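Local coordinates for protein haloacid dehalogenase (Pseudomonas aeruginosa, PDB 3UMC) that probably hydrolyses the carbon-halogen bond of L-2-haloacids, as a member of the haloacid dehalogenase-like hydrolase superfamily, at residues W116-P121 with D151-A156. Numbering follows the deposited sequence.
Sequences WHRLRP and DVARHA
With CG placed beside the backbone N in both residues, His117 (chi1 -72°) and Asp151 (chi1 -83°) direct imidazole and carboxylate to one another. His117 ND1 donates to Asp151 OD2 at 2.9 Å in a nearly straight bond of 168°; the oxygen lies close to the ring plane and receives the proton on its anti lone pair, while the carboxylate itself is turned well out of that plane. At the far end of the ring NE2 is hydrogen-bonded to Asp86, so the imidazole is gripped at both nitrogens.

One helical turn further on, His155 extends CG anti to its backbone N, which turns a face of the ring to Arg118 CB. Arg118 CB stands 3.9 Å from the centroid of the His155 ring, almost exactly on its normal, in a CH-pi contact. The guanidinium group leads away from the helix and makes a weak hydrogen bond to Gln43 of helix 36-50.

Apolar side chains meet further along: Leu119 CD1 touches Val152 CG2 at 4.0 Å, and Pro121 CD packs against the methyl of Ala156. Leu119 also reaches Phe30 and Leu40. Among these groups a water bridges the backbones, accepting from Leu119 N at 2.7 Å and donating to Val152 O at 2.7 Å.

Helix 146-156 of the Rossmann-like core is thus joined to the chain that runs from the helical cap into the short strand 120-121. The same helix meets the second subunit, where Arg154 forms a salt bridge with Asp161 of that subunit and Asp151 packs on its Trp137. Bonds at the two ring nitrogens fix the rotation of His117, which links Asp86 to Asp151 of helix 146-156; the two carboxylates would be expected to favour its doubly protonated form.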
# COMPACT_ATOMS: atom_id res chain seq x y z
N TRP A 116 -14.04 -14.73 -0.93
CA TRP A 116 -13.38 -13.82 -1.84
C TRP A 116 -12.04 -13.36 -1.35
O TRP A 116 -11.43 -12.63 -2.04
CB TRP A 116 -14.22 -12.60 -2.00
CG TRP A 116 -15.45 -12.84 -2.65
CD1 TRP A 116 -16.67 -12.96 -2.06
CD2 TRP A 116 -15.68 -12.88 -4.05
NE1 TRP A 116 -17.64 -13.09 -3.01
CE2 TRP A 116 -17.06 -13.05 -4.25
CE3 TRP A 116 -14.84 -12.79 -5.17
CZ2 TRP A 116 -17.63 -13.17 -5.52
CZ3 TRP A 116 -15.41 -12.87 -6.44
CH2 TRP A 116 -16.80 -13.08 -6.60
N HIS A 117 -11.58 -13.81 -0.18
CA HIS A 117 -10.37 -13.33 0.41
C HIS A 117 -9.25 -14.30 0.16
O HIS A 117 -8.08 -14.00 0.42
CB HIS A 117 -10.60 -13.13 1.93
CG HIS A 117 -11.49 -11.95 2.27
ND1 HIS A 117 -11.11 -11.00 3.20
CD2 HIS A 117 -12.71 -11.58 1.83
CE1 HIS A 117 -12.06 -10.09 3.31
NE2 HIS A 117 -13.05 -10.41 2.49
N ARG A 118 -9.57 -15.46 -0.42
CA ARG A 118 -8.58 -16.50 -0.64
C ARG A 118 -8.72 -16.92 -2.08
O ARG A 118 -9.64 -17.69 -2.40
CB ARG A 118 -8.86 -17.66 0.31
CG ARG A 118 -8.54 -17.30 1.79
CD ARG A 118 -8.70 -18.49 2.78
NE ARG A 118 -10.10 -18.89 2.80
CZ ARG A 118 -11.07 -18.21 3.40
NH1 ARG A 118 -10.84 -17.09 4.09
NH2 ARG A 118 -12.31 -18.66 3.33
N LEU A 119 -7.87 -16.41 -2.98
CA LEU A 119 -8.10 -16.67 -4.39
C LEU A 119 -6.85 -17.12 -5.08
O LEU A 119 -5.82 -16.48 -4.92
CB LEU A 119 -8.68 -15.45 -5.12
CG LEU A 119 -9.80 -14.77 -4.42
CD1 LEU A 119 -9.98 -13.44 -5.00
CD2 LEU A 119 -11.16 -15.61 -4.46
N ARG A 120 -6.98 -18.14 -5.94
CA ARG A 120 -5.87 -18.74 -6.56
C ARG A 120 -5.35 -17.84 -7.70
O ARG A 120 -6.10 -17.43 -8.55
CB ARG A 120 -6.26 -20.10 -7.13
CG ARG A 120 -5.11 -20.82 -7.92
CD ARG A 120 -5.52 -22.31 -8.49
NE ARG A 120 -5.74 -23.19 -7.35
CZ ARG A 120 -6.93 -23.52 -6.82
NH1 ARG A 120 -6.94 -24.27 -5.71
NH2 ARG A 120 -8.09 -23.15 -7.39
N PRO A 121 -4.05 -17.63 -7.73
CA PRO A 121 -3.41 -16.94 -8.85
C PRO A 121 -3.44 -17.77 -10.16
O PRO A 121 -3.26 -18.98 -10.07
CB PRO A 121 -1.97 -16.81 -8.37
CG PRO A 121 -1.76 -17.91 -7.40
CD PRO A 121 -3.06 -18.16 -6.75
N ASP A 151 -5.74 -9.58 2.38
CA ASP A 151 -5.95 -11.03 2.51
C ASP A 151 -5.69 -11.73 1.17
O ASP A 151 -5.03 -12.78 1.11
CB ASP A 151 -7.39 -11.34 2.95
CG ASP A 151 -7.62 -11.23 4.44
OD1 ASP A 151 -6.66 -11.07 5.18
OD2 ASP A 151 -8.80 -11.30 4.88
N VAL A 152 -6.23 -11.18 0.09
CA VAL A 152 -5.95 -11.78 -1.24
C VAL A 152 -4.48 -11.79 -1.55
O VAL A 152 -3.94 -12.81 -2.05
CB VAL A 152 -6.76 -11.11 -2.32
CG1 VAL A 152 -6.33 -11.51 -3.76
CG2 VAL A 152 -8.25 -11.36 -2.08
N ALA A 153 -3.78 -10.68 -1.24
CA ALA A 153 -2.34 -10.60 -1.39
C ALA A 153 -1.59 -11.71 -0.62
O ALA A 153 -0.64 -12.33 -1.16
CB ALA A 153 -1.79 -9.19 -0.90
N ARG A 154 -1.90 -11.87 0.65
CA ARG A 154 -1.17 -12.80 1.49
C ARG A 154 -1.45 -14.27 1.11
O ARG A 154 -0.60 -15.08 1.20
CB ARG A 154 -1.58 -12.71 2.96
CG ARG A 154 -0.92 -11.65 3.72
CD ARG A 154 0.56 -11.91 3.97
NE ARG A 154 1.04 -10.90 4.94
CZ ARG A 154 0.89 -10.98 6.25
NH1 ARG A 154 0.31 -12.04 6.82
NH2 ARG A 154 1.38 -10.05 7.01
N HIS A 155 -2.67 -14.58 0.73
CA HIS A 155 -2.99 -15.97 0.37
C HIS A 155 -2.24 -16.39 -0.87
O HIS A 155 -1.54 -17.43 -0.90
CB HIS A 155 -4.48 -16.12 0.16
CG HIS A 155 -4.91 -17.52 -0.12
ND1 HIS A 155 -5.27 -17.96 -1.38
CD2 HIS A 155 -4.93 -18.62 0.69
CE1 HIS A 155 -5.56 -19.25 -1.32
NE2 HIS A 155 -5.34 -19.68 -0.09
N ALA A 156 -2.31 -15.54 -1.88
CA ALA A 156 -1.69 -15.79 -3.17
C ALA A 156 -0.21 -15.49 -3.26
O ALA A 156 0.39 -15.82 -4.27
CB ALA A 156 -2.46 -15.00 -4.29
O HOH W 1 -5.82 -14.61 -2.81